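Local coordinates for protein phosphoribosylaminoimidazole carboxylase, ATPase subunit (Thermotoga maritima, PDB 3AX6) that probably catalyses the ATP-dependent carboxylation of 5-aminoimidazole ribonucleotide with bicarbonate to N5-carboxyaminoimidazole ribonucleotide in purine biosynthesis, at residues A[174-182]-A[191-199]; A[220-231]-A[243-253]. All coordinates share one frame; numbering follows the deposited sequence.

Interaction 1 of 2, residues A[174-182]-A[191-199]; sequences IEKELAVMV and ACYPVVEMY. With ADP (adenosine-5'-diphosphate), chain E.
Ala179 and Val196 form a hydrogen-bonded pair, Val196 N meeting Ala179 O at 2.7 Å and Ala179 N returning a bond to Val196 O. Further bonds from Met198 N to Glu177 O and from Tyr193 N to Met181 O tie strands 176-182 and 191-198 together as the arms of an antiparallel beta hairpin. Between the Tyr193 and Val196 bonds the register slips by one residue, and a water accepts from Met181 N and donates to Pro194 O; a second water joins Glu177 N to Met198 O.

Apolar contacts line both faces. Ala179 CB lies 3.7 Å from Val196 CG2 on one face, where Met181 CB also rests 3.6 Å from Tyr193 CD2; the Tyr193 hydroxyl reaches on to Thr275 O. On the other face, Val180 CG2, anti to its backbone N, packs 3.7 Å from Cys192 SG.

Charge enters at the open end of the hairpin. Lys176, bent at chi2 (-117°), forms a salt bridge from NZ to Glu197 OE2 at 2.6 Å, arriving from above the carboxylate plane, and Arg215 is a second cationic partner of that oxygen. Glu177 instead sends its carboxylate to the ADP ribose, OE1 taking O3' and OE2 taking O2', each at 2.8 Å. Neighbouring residues thus divide their polar ends between a salt bridge and the nucleotide sugar, and the bidentate grip is likely to fix the rotation of the Glu177 carboxylate.

Interaction 2 of 2, residues A[220-231]-A[243-253]; sequences YSKIAREIATSV and IEMFLTKQGEI. With ADP (adenosine-5'-diphosphate), chain E.
Tyr220 lays one face of its ring against Leu247, the two side chains crossing at about a right angle. Leu247 CD1 sits 3.8 Å from the ring centroid and 14° off the normal, a CH-pi contact; this methyl reaches the ring from a side chain whose CG is anti to the backbone N (chi1 164°). Gly251 O lies at the edge of the same ring, near its plane, 3.5 Å from Tyr220 CE1, while Gly251 CA comes close to the hydroxyl. A CB at Gly251 would be tight against Tyr220 OH, and the backbone of this last residue of the type I turn 248-251, with phi positive, is one that glycine adopts most readily. Replacing Tyr220 by an alanine would probably leave Leu247 CD1 without its aromatic cover and open a gap between the start of segment 220-231 and the turn.

Ile253 points its extended CG1 branch into the helix, with CD1 3.3 Å from Tyr220 O and 3.9 Å from Ile223 CG2. Farther along, Met245, a selenomethionine, crosses the helix surface. Its SE packs 3.4 Å from Ala224 O and 4.0 Å from Ile227 CB, and the bend at chi3 (-80°) turns CE toward Ala224 CB. At the far end Ile243 straddles Ala228, whose small CB allows close approach, and its CD1 slides past Val231 CG1 at 3.8 Å in the opposite direction.

Phe246 makes no contact with the helix; ADP C8 lies at the edge of its ring, near the plane of that ring, 3.7 Å from Phe246 CZ. Such a helix-backed antiparallel sheet belongs to one of the two alpha+beta subdomains between which an ATP-grasp fold holds its nucleotide.

In the fold
Interactions 1 and 2 have centres 8 Å apart and share one antiparallel sheet, in which strand 174-184 lies between strands 190-198 and 239-248. Leu178 O and Met245 N, 2.7 Å apart, probably form one hydrogen bond of this seam, and Glu175 N to Leu247 O, also 2.7 Å, probably another, at a classic beta bulge where Glu175 and Lys176 both face Leu247. The helix of interaction 2 also packs on interaction 1, Ala228 touching Val180 and Thr229 and Arg225 touching Cys192. On the nucleotide side, Glu177 and Phe246 touch each other; Glu177 bonds the ribose hydroxyls, while Phe246 lies against the adenine and the neighbouring ribose carbon. Glu169, Glu170, Val172 and Lys138 add further hydrogen bonds to the nucleotide.

Interaction 1 of 2, residues A[174-182]-A[191-199]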
loop_
_atom_site.group_PDB
_atom_site.type_symbol
_atom_site.label_atom_id
_atom_site.label_comp_id
_atom_site.label_asym_id
_atom_site.label_seq_id
_atom_site.Cartn_x
_atom_site.Cartn_y
_atom_site.Cartn_z
ATOM N N ILE A 174 -2.654 9.045 -34.990
ATOM C CA ILE A 174 -3.100 8.562 -33.690
ATOM C C ILE A 174 -4.441 9.127 -33.247
ATOM O O ILE A 174 -4.658 10.334 -33.285
ATOM C CB ILE A 174 -2.034 8.872 -32.608
ATOM C CG1 ILE A 174 -0.716 8.194 -32.985
ATOM C CG2 ILE A 174 -2.493 8.366 -31.240
ATOM C CD1 ILE A 174 0.445 8.586 -32.100
ATOM N N GLU A 175 -5.332 8.236 -32.827
ATOM C CA GLU A 175 -6.655 8.610 -32.347
ATOM C C GLU A 175 -6.536 8.706 -30.826
ATOM O O GLU A 175 -6.977 9.676 -30.207
ATOM C CB GLU A 175 -7.668 7.527 -32.715
ATOM C CG GLU A 175 -9.006 8.038 -33.220
ATOM C CD GLU A 175 -9.759 8.852 -32.186
ATOM O OE1 GLU A 175 -10.012 8.328 -31.079
ATOM O OE2 GLU A 175 -10.102 10.016 -32.488
ATOM N N LYS A 176 -5.937 7.675 -30.236
ATOM C CA LYS A 176 -5.718 7.600 -28.794
ATOM C C LYS A 176 -4.426 6.832 -28.544
ATOM O O LYS A 176 -4.027 6.000 -29.362
ATOM C CB LYS A 176 -6.872 6.862 -28.111
ATOM C CG LYS A 176 -8.193 7.583 -28.185
ATOM C CD LYS A 176 -8.671 7.962 -26.800
ATOM C CE LYS A 176 -9.907 8.846 -26.871
ATOM N NZ LYS A 176 -10.451 9.128 -25.516
ATOM N N GLU A 177 -3.763 7.124 -27.433
ATOM C CA GLU A 177 -2.536 6.416 -27.089
ATOM C C GLU A 177 -2.872 5.567 -25.877
ATOM O O GLU A 177 -3.356 6.074 -24.865
ATOM C CB GLU A 177 -1.394 7.402 -26.818
ATOM C CG GLU A 177 -0.895 8.057 -28.111
ATOM C CD GLU A 177 0.391 8.847 -27.942
ATOM O OE1 GLU A 177 1.345 8.295 -27.357
ATOM O OE2 GLU A 177 0.454 10.013 -28.408
ATOM N N LEU A 178 -2.631 4.266 -26.000
ATOM C CA LEU A 178 -2.982 3.319 -24.956
ATOM C C LEU A 178 -1.814 2.584 -24.312
ATOM O O LEU A 178 -0.741 2.457 -24.900
ATOM C CB LEU A 178 -3.962 2.293 -25.529
ATOM C CG LEU A 178 -5.103 2.865 -26.384
ATOM C CD1 LEU A 178 -5.813 1.730 -27.108
ATOM C CD2 LEU A 178 -6.082 3.648 -25.528
ATOM N N ALA A 179 -2.044 2.092 -23.099
ATOM C CA ALA A 179 -1.030 1.348 -22.365
ATOM C C ALA A 179 -1.664 0.199 -21.589
ATOM O O ALA A 179 -2.804 0.289 -21.128
ATOM C CB ALA A 179 -0.285 2.272 -21.407
ATOM N N VAL A 180 -0.927 -0.892 -21.460
ATOM C CA VAL A 180 -1.425 -2.038 -20.713
ATOM C C VAL A 180 -0.273 -2.786 -20.054
ATOM O O VAL A 180 0.732 -3.095 -20.697
ATOM C CB VAL A 180 -2.210 -3.008 -21.623
ATOM C CG1 VAL A 180 -1.397 -3.321 -22.839
ATOM C CG2 VAL A 180 -2.543 -4.295 -20.862
HETATM N N MSE A 181 -0.418 -3.045 -18.759
HETATM C CA MSE A 181 0.587 -3.781 -18.012
HETATM C C MSE A 181 0.267 -5.262 -18.165
HETATM O O MSE A 181 -0.893 -5.662 -18.088
HETATM C CB MSE A 181 0.530 -3.434 -16.516
HETATM C CG MSE A 181 0.642 -1.953 -16.173
HETATM SE SE MSE A 181 2.257 -1.133 -16.814
HETATM C CE MSE A 181 3.561 -2.193 -15.863
ATOM N N VAL A 182 1.290 -6.076 -18.386
ATOM C CA VAL A 182 1.098 -7.515 -18.490
ATOM C C VAL A 182 2.290 -8.223 -17.819
ATOM O O VAL A 182 3.459 -7.942 -18.097
ATOM C CB VAL A 182 0.893 -7.954 -19.971
ATOM C CG1 VAL A 182 1.839 -7.219 -20.876
ATOM C CG2 VAL A 182 1.090 -9.453 -20.104
ATOM N N ALA A 191 -0.757 -12.576 -16.759
ATOM C CA ALA A 191 -1.736 -11.775 -16.037
ATOM C C ALA A 191 -1.838 -10.445 -16.777
ATOM O O ALA A 191 -0.877 -9.687 -16.835
ATOM C CB ALA A 191 -1.268 -11.546 -14.602
ATOM N N CYS A 192 -2.998 -10.160 -17.348
ATOM C CA CYS A 192 -3.149 -8.924 -18.098
ATOM C C CYS A 192 -4.044 -7.921 -17.382
ATOM O O CYS A 192 -5.108 -8.263 -16.874
ATOM C CB CYS A 192 -3.700 -9.225 -19.498
ATOM S SG CYS A 192 -3.605 -7.823 -20.647
ATOM N N TYR A 193 -3.593 -6.673 -17.358
ATOM C CA TYR A 193 -4.324 -5.595 -16.708
ATOM C C TYR A 193 -5.244 -4.888 -17.676
ATOM O O TYR A 193 -5.215 -5.146 -18.872
ATOM C CB TYR A 193 -3.337 -4.586 -16.107
ATOM C CG TYR A 193 -2.762 -5.048 -14.785
ATOM C CD1 TYR A 193 -3.445 -4.836 -13.589
ATOM C CD2 TYR A 193 -1.552 -5.735 -14.736
ATOM C CE1 TYR A 193 -2.931 -5.299 -12.377
ATOM C CE2 TYR A 193 -1.036 -6.203 -13.538
ATOM C CZ TYR A 193 -1.725 -5.984 -12.364
ATOM O OH TYR A 193 -1.200 -6.458 -11.187
ATOM N N PRO A 194 -6.109 -4.011 -17.161
ATOM C CA PRO A 194 -6.994 -3.309 -18.091
ATOM C C PRO A 194 -6.123 -2.407 -18.978
ATOM O O PRO A 194 -4.985 -2.083 -18.626
ATOM C CB PRO A 194 -7.895 -2.499 -17.161
ATOM C CG PRO A 194 -7.942 -3.340 -15.916
ATOM C CD PRO A 194 -6.512 -3.775 -15.762
ATOM N N VAL A 195 -6.638 -2.031 -20.141
ATOM C CA VAL A 195 -5.881 -1.145 -20.999
ATOM C C VAL A 195 -6.230 0.253 -20.498
ATOM O O VAL A 195 -7.372 0.504 -20.122
ATOM C CB VAL A 195 -6.258 -1.330 -22.505
ATOM C CG1 VAL A 195 -7.489 -2.184 -22.641
ATOM C CG2 VAL A 195 -6.465 0.015 -23.170
ATOM N N VAL A 196 -5.245 1.148 -20.450
ATOM C CA VAL A 196 -5.507 2.506 -19.986
ATOM C C VAL A 196 -5.284 3.534 -21.080
ATOM O O VAL A 196 -4.634 3.258 -22.091
ATOM C CB VAL A 196 -4.651 2.872 -18.754
ATOM C CG1 VAL A 196 -5.018 1.963 -17.596
ATOM C CG2 VAL A 196 -3.176 2.771 -19.080
ATOM N N GLU A 197 -5.833 4.722 -20.857
ATOM C CA GLU A 197 -5.762 5.814 -21.817
ATOM C C GLU A 197 -4.858 6.942 -21.352
ATOM O O GLU A 197 -4.949 7.395 -20.207
ATOM C CB GLU A 197 -7.181 6.352 -22.055
ATOM C CG GLU A 197 -7.321 7.490 -23.063
ATOM C CD GLU A 197 -8.746 8.061 -23.119
ATOM O OE1 GLU A 197 -9.718 7.309 -22.889
ATOM O OE2 GLU A 197 -8.902 9.262 -23.410
HETATM N N MSE A 198 -3.974 7.382 -22.243
HETATM C CA MSE A 198 -3.083 8.493 -21.947
HETATM C C MSE A 198 -3.870 9.746 -22.296
HETATM O O MSE A 198 -4.315 9.905 -23.430
HETATM C CB MSE A 198 -1.822 8.445 -22.815
HETATM C CG MSE A 198 -1.017 7.162 -22.704
HETATM SE SE MSE A 198 -0.566 6.724 -20.884
HETATM C CE MSE A 198 0.961 7.883 -20.660
ATOM N N TYR A 199 -4.059 10.628 -21.323
ATOM C CA TYR A 199 -4.798 11.861 -21.554
ATOM C C TYR A 199 -3.817 13.024 -21.720
ATOM O O TYR A 199 -3.871 13.766 -22.701
ATOM C CB TYR A 199 -5.729 12.132 -20.377
ATOM C CG TYR A 199 -6.604 13.339 -20.560
ATOM C CD1 TYR A 199 -7.805 13.252 -21.259
ATOM C CD2 TYR A 199 -6.233 14.574 -20.039
ATOM C CE1 TYR A 199 -8.619 14.364 -21.434
ATOM C CE2 TYR A 199 -7.039 15.694 -20.209
ATOM C CZ TYR A 199 -8.230 15.580 -20.905
ATOM O OH TYR A 199 -9.033 16.683 -21.063
HETATM P PB ADP E . 9.681 8.559 -26.491
HETATM O O1B ADP E . 8.656 7.808 -25.712
HETATM O O2B ADP E . 9.560 10.136 -26.136
HETATM O O3B ADP E . 11.206 7.979 -26.077
HETATM P PA ADP E . 7.995 7.964 -28.626
HETATM O O1A ADP E . 8.107 6.791 -29.526
HETATM O O2A ADP E . 6.986 7.590 -27.413
HETATM O O3A ADP E . 9.512 8.362 -28.116
HETATM O "O5'" ADP E . 7.435 9.221 -29.497
HETATM C "C5'" ADP E . 6.770 10.138 -28.613
HETATM C "C4'" ADP E . 5.480 10.664 -29.254
HETATM O "O4'" ADP E . 5.669 10.911 -30.685
HETATM C "C3'" ADP E . 4.333 9.645 -29.131
HETATM O "O3'" ADP E . 3.631 9.765 -27.884
HETATM C "C2'" ADP E . 3.474 9.958 -30.353
HETATM O "O2'" ADP E . 2.496 10.957 -30.057
HETATM C "C1'" ADP E . 4.498 10.421 -31.408
HETATM N N9 ADP E . 4.844 9.333 -32.347
HETATM C C8 ADP E . 5.712 8.289 -32.131
HETATM N N7 ADP E . 5.766 7.518 -33.176
HETATM C C5 ADP E . 4.947 8.005 -34.132
HETATM C C6 ADP E . 4.591 7.609 -35.451
HETATM N N6 ADP E . 5.138 6.477 -36.010
HETATM N N1 ADP E . 3.709 8.361 -36.145
HETATM C C2 ADP E . 3.164 9.463 -35.621
HETATM N N3 ADP E . 3.469 9.869 -34.385
HETATM C C4 ADP E . 4.343 9.180 -33.616
HETATM O O HOH W 1 -4.536 9.308 -26.111
HETATM O O HOH W 2 -2.804 -1.414 -17.504
#

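Interaction 2 of 2, residues A[220-231]-A[243-253]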
loop_
_atom_site.group_PDB
_atom_site.type_symbol
_atom_site.label_atom_id
_atom_site.label_comp_id
_atom_site.label_asym_id
_atom_site.label_seq_id
_atom_site.Cartn_x
_atom_site.Cartn_y
_atom_site.Cartn_z
ATOM N N TYR A 220 -11.807 -2.605 -29.176
ATOM C CA TYR A 220 -10.418 -2.167 -29.178
ATOM C C TYR A 220 -9.678 -2.638 -27.931
ATOM O O TYR A 220 -8.530 -3.059 -28.017
ATOM C CB TYR A 220 -10.337 -0.644 -29.318
ATOM C CG TYR A 220 -10.793 -0.144 -30.677
ATOM C CD1 TYR A 220 -10.262 -0.678 -31.857
ATOM C CD2 TYR A 220 -11.762 0.854 -30.785
ATOM C CE1 TYR A 220 -10.690 -0.229 -33.112
ATOM C CE2 TYR A 220 -12.192 1.309 -32.032
ATOM C CZ TYR A 220 -11.654 0.763 -33.187
ATOM O OH TYR A 220 -12.098 1.210 -34.414
ATOM N N SER A 221 -10.346 -2.580 -26.781
ATOM C CA SER A 221 -9.766 -3.015 -25.509
ATOM C C SER A 221 -9.354 -4.481 -25.583
ATOM O O SER A 221 -8.281 -4.864 -25.117
ATOM C CB SER A 221 -10.787 -2.861 -24.380
ATOM O OG SER A 221 -11.564 -1.696 -24.558
ATOM N N LYS A 222 -10.228 -5.298 -26.164
ATOM C CA LYS A 222 -9.973 -6.724 -26.300
ATOM C C LYS A 222 -8.726 -6.990 -27.142
ATOM O O LYS A 222 -7.877 -7.800 -26.769
ATOM C CB LYS A 222 -11.195 -7.412 -26.911
ATOM C CG LYS A 222 -11.052 -8.917 -27.104
ATOM C CD LYS A 222 -12.403 -9.556 -27.412
ATOM C CE LYS A 222 -12.274 -11.038 -27.742
ATOM N NZ LYS A 222 -11.500 -11.252 -29.001
ATOM N N ILE A 223 -8.612 -6.301 -28.272
ATOM C CA ILE A 223 -7.460 -6.465 -29.155
ATOM C C ILE A 223 -6.171 -5.915 -28.536
ATOM O O ILE A 223 -5.101 -6.488 -28.720
ATOM C CB ILE A 223 -7.708 -5.770 -30.519
ATOM C CG1 ILE A 223 -8.758 -6.554 -31.310
ATOM C CG2 ILE A 223 -6.392 -5.648 -31.308
ATOM C CD1 ILE A 223 -9.107 -5.932 -32.660
ATOM N N ALA A 224 -6.279 -4.804 -27.809
ATOM C CA ALA A 224 -5.121 -4.189 -27.158
ATOM C C ALA A 224 -4.508 -5.128 -26.114
ATOM O O ALA A 224 -3.284 -5.206 -25.981
ATOM C CB ALA A 224 -5.525 -2.870 -26.495
ATOM N N ARG A 225 -5.368 -5.828 -25.376
ATOM C CA ARG A 225 -4.918 -6.759 -24.349
ATOM C C ARG A 225 -4.335 -7.993 -25.018
ATOM O O ARG A 225 -3.436 -8.630 -24.479
ATOM C CB ARG A 225 -6.079 -7.146 -23.421
ATOM C CG ARG A 225 -6.625 -5.975 -22.600
ATOM C CD ARG A 225 -7.751 -6.377 -21.641
ATOM N NE ARG A 225 -7.291 -7.272 -20.579
ATOM C CZ ARG A 225 -7.697 -7.210 -19.309
ATOM N NH1 ARG A 225 -8.578 -6.289 -18.928
ATOM N NH2 ARG A 225 -7.217 -8.066 -18.413
ATOM N N GLU A 226 -4.847 -8.318 -26.203
ATOM C CA GLU A 226 -4.358 -9.463 -26.958
ATOM C C GLU A 226 -2.974 -9.140 -27.539
ATOM O O GLU A 226 -2.052 -9.954 -27.447
ATOM C CB GLU A 226 -5.337 -9.818 -28.089
ATOM C CG GLU A 226 -6.683 -10.363 -27.603
ATOM C CD GLU A 226 -7.671 -10.662 -28.735
ATOM O OE1 GLU A 226 -8.788 -11.136 -28.431
ATOM O OE2 GLU A 226 -7.339 -10.428 -29.922
ATOM N N ILE A 227 -2.832 -7.954 -28.124
ATOM C CA ILE A 227 -1.557 -7.544 -28.701
ATOM C C ILE A 227 -0.483 -7.532 -27.617
ATOM O O ILE A 227 0.598 -8.090 -27.789
ATOM C CB ILE A 227 -1.625 -6.114 -29.300
ATOM C CG1 ILE A 227 -2.764 -6.007 -30.316
ATOM C CG2 ILE A 227 -0.296 -5.760 -29.948
ATOM C CD1 ILE A 227 -2.625 -6.903 -31.497
ATOM N N ALA A 228 -0.795 -6.881 -26.502
ATOM C CA ALA A 228 0.135 -6.763 -25.386
ATOM C C ALA A 228 0.564 -8.114 -24.854
ATOM O O ALA A 228 1.744 -8.347 -24.608
ATOM C CB ALA A 228 -0.490 -5.940 -24.266
ATOM N N THR A 229 -0.401 -9.001 -24.666
ATOM C CA THR A 229 -0.108 -10.334 -24.169
ATOM C C THR A 229 0.825 -11.079 -25.124
ATOM O O THR A 229 1.770 -11.744 -24.695
ATOM C CB THR A 229 -1.402 -11.141 -23.988
ATOM O OG1 THR A 229 -2.239 -10.484 -23.022
ATOM C CG2 THR A 229 -1.080 -12.558 -23.520
ATOM N N SER A 230 0.569 -10.955 -26.421
ATOM C CA SER A 230 1.397 -11.626 -27.415
ATOM C C SER A 230 2.836 -11.105 -27.395
ATOM O O SER A 230 3.769 -11.818 -27.772
ATOM C CB SER A 230 0.801 -11.434 -28.803
ATOM O OG SER A 230 0.946 -10.088 -29.217
ATOM N N VAL A 231 3.016 -9.858 -26.965
ATOM C CA VAL A 231 4.356 -9.272 -26.893
ATOM C C VAL A 231 5.190 -9.968 -25.816
ATOM O O VAL A 231 6.297 -10.442 -26.072
ATOM C CB VAL A 231 4.318 -7.767 -26.557
ATOM C CG1 VAL A 231 5.728 -7.281 -26.237
ATOM C CG2 VAL A 231 3.743 -6.977 -27.721
ATOM N N ILE A 243 3.291 -2.089 -22.002
ATOM C CA ILE A 243 3.166 -2.119 -23.456
ATOM C C ILE A 243 2.389 -0.892 -23.938
ATOM O O ILE A 243 1.190 -0.765 -23.685
ATOM C CB ILE A 243 2.418 -3.391 -23.933
ATOM C CG1 ILE A 243 3.017 -4.647 -23.288
ATOM C CG2 ILE A 243 2.484 -3.477 -25.454
ATOM C CD1 ILE A 243 4.490 -4.859 -23.563
ATOM N N GLU A 244 3.080 0.009 -24.626
ATOM C CA GLU A 244 2.456 1.228 -25.133
ATOM C C GLU A 244 2.014 1.029 -26.573
ATOM O O GLU A 244 2.785 0.580 -27.408
ATOM C CB GLU A 244 3.438 2.389 -25.020
ATOM C CG GLU A 244 3.835 2.664 -23.588
ATOM C CD GLU A 244 5.014 3.597 -23.483
ATOM O OE1 GLU A 244 4.994 4.653 -24.150
ATOM O OE2 GLU A 244 5.959 3.273 -22.731
HETATM N N MSE A 245 0.765 1.367 -26.860
HETATM C CA MSE A 245 0.221 1.177 -28.199
HETATM C C MSE A 245 -0.511 2.401 -28.731
HETATM O O MSE A 245 -0.870 3.307 -27.974
HETATM C CB MSE A 245 -0.744 -0.018 -28.195
HETATM C CG MSE A 245 -0.120 -1.338 -27.767
HETATM SE SE MSE A 245 -1.445 -2.690 -27.335
HETATM C CE MSE A 245 -1.876 -2.072 -25.552
ATOM N N PHE A 246 -0.724 2.410 -30.046
ATOM C CA PHE A 246 -1.444 3.487 -30.717
ATOM C C PHE A 246 -2.739 2.942 -31.290
ATOM O O PHE A 246 -2.754 1.860 -31.875
ATOM C CB PHE A 246 -0.657 4.053 -31.902
ATOM C CG PHE A 246 0.606 4.765 -31.535
ATOM C CD1 PHE A 246 0.715 5.462 -30.338
ATOM C CD2 PHE A 246 1.678 4.782 -32.422
ATOM C CE1 PHE A 246 1.867 6.164 -30.028
ATOM C CE2 PHE A 246 2.839 5.485 -32.123
ATOM C CZ PHE A 246 2.933 6.180 -30.920
ATOM N N LEU A 247 -3.821 3.690 -31.114
ATOM C CA LEU A 247 -5.110 3.328 -31.692
ATOM C C LEU A 247 -5.209 4.359 -32.803
ATOM O O LEU A 247 -5.440 5.535 -32.523
ATOM C CB LEU A 247 -6.259 3.535 -30.700
ATOM C CG LEU A 247 -7.658 3.541 -31.348
ATOM C CD1 LEU A 247 -7.911 2.213 -32.026
ATOM C CD2 LEU A 247 -8.733 3.810 -30.309
ATOM N N THR A 248 -5.002 3.935 -34.053
ATOM C CA THR A 248 -5.044 4.871 -35.178
ATOM C C THR A 248 -6.441 5.334 -35.516
ATOM O O THR A 248 -7.427 4.774 -35.038
ATOM C CB THR A 248 -4.427 4.283 -36.470
ATOM O OG1 THR A 248 -5.259 3.227 -36.973
ATOM C CG2 THR A 248 -3.028 3.765 -36.200
ATOM N N LYS A 249 -6.501 6.373 -36.341
ATOM C CA LYS A 249 -7.755 6.959 -36.788
ATOM C C LYS A 249 -8.490 5.949 -37.656
ATOM O O LYS A 249 -9.711 6.001 -37.789
ATOM C CB LYS A 249 -7.462 8.222 -37.598
ATOM C CG LYS A 249 -8.684 8.910 -38.202
ATOM C CD LYS A 249 -8.313 9.602 -39.523
ATOM C CE LYS A 249 -9.360 10.613 -39.978
ATOM N NZ LYS A 249 -9.326 11.851 -39.141
ATOM N N GLN A 250 -7.737 5.026 -38.246
ATOM C CA GLN A 250 -8.320 4.006 -39.106
ATOM C C GLN A 250 -8.588 2.669 -38.400
ATOM O O GLN A 250 -8.640 1.619 -39.041
ATOM C CB GLN A 250 -7.432 3.784 -40.336
ATOM C CG GLN A 250 -7.240 5.031 -41.196
ATOM C CD GLN A 250 -6.106 5.913 -40.711
ATOM O OE1 GLN A 250 -5.993 7.073 -41.106
ATOM N NE2 GLN A 250 -5.250 5.362 -39.863
ATOM N N GLY A 251 -8.731 2.714 -37.078
ATOM C CA GLY A 251 -9.038 1.517 -36.308
ATOM C C GLY A 251 -7.998 0.432 -36.089
ATOM O O GLY A 251 -8.359 -0.690 -35.749
ATOM N N GLU A 252 -6.717 0.740 -36.263
ATOM C CA GLU A 252 -5.678 -0.264 -36.066
ATOM C C GLU A 252 -4.976 -0.032 -34.729
ATOM O O GLU A 252 -4.834 1.110 -34.277
ATOM C CB GLU A 252 -4.616 -0.182 -37.169
ATOM C CG GLU A 252 -5.122 0.077 -38.582
ATOM C CD GLU A 252 -4.113 0.871 -39.417
ATOM O OE1 GLU A 252 -3.967 2.103 -39.196
ATOM O OE2 GLU A 252 -3.455 0.259 -40.287
ATOM N N ILE A 253 -4.533 -1.112 -34.098
ATOM C CA ILE A 253 -3.801 -0.986 -32.845
ATOM C C ILE A 253 -2.368 -1.465 -33.081
ATOM O O ILE A 253 -2.133 -2.625 -33.394
ATOM C CB ILE A 253 -4.482 -1.775 -31.726
ATOM C CG1 ILE A 253 -5.839 -1.123 -31.428
ATOM C CG2 ILE A 253 -3.599 -1.786 -30.469
ATOM C CD1 ILE A 253 -6.644 -1.818 -30.385
HETATM P PB ADP E . 9.681 8.559 -26.491
HETATM O O1B ADP E . 8.656 7.808 -25.712
HETATM O O2B ADP E . 9.560 10.136 -26.136
HETATM O O3B ADP E . 11.206 7.979 -26.077
HETATM P PA ADP E . 7.995 7.964 -28.626
HETATM O O1A ADP E . 8.107 6.791 -29.526
HETATM O O2A ADP E . 6.986 7.590 -27.413
HETATM O O3A ADP E . 9.512 8.362 -28.116
HETATM O "O5'" ADP E . 7.435 9.221 -29.497
HETATM C "C5'" ADP E . 6.770 10.138 -28.613
HETATM C "C4'" ADP E . 5.480 10.664 -29.254
HETATM O "O4'" ADP E . 5.669 10.911 -30.685
HETATM C "C3'" ADP E . 4.333 9.645 -29.131
HETATM O "O3'" ADP E . 3.631 9.765 -27.884
HETATM C "C2'" ADP E . 3.474 9.958 -30.353
HETATM O "O2'" ADP E . 2.496 10.957 -30.057
HETATM C "C1'" ADP E . 4.498 10.421 -31.408
HETATM N N9 ADP E . 4.844 9.333 -32.347
HETATM C C8 ADP E . 5.712 8.289 -32.131
HETATM N N7 ADP E . 5.766 7.518 -33.176
HETATM C C5 ADP E . 4.947 8.005 -34.132
HETATM C C6 ADP E . 4.591 7.609 -35.451
HETATM N N6 ADP E . 5.138 6.477 -36.010
HETATM N N1 ADP E . 3.709 8.361 -36.145
HETATM C C2 ADP E . 3.164 9.463 -35.621
HETATM N N3 ADP E . 3.469 9.869 -34.385
HETATM C C4 ADP E . 4.343 9.180 -33.616
#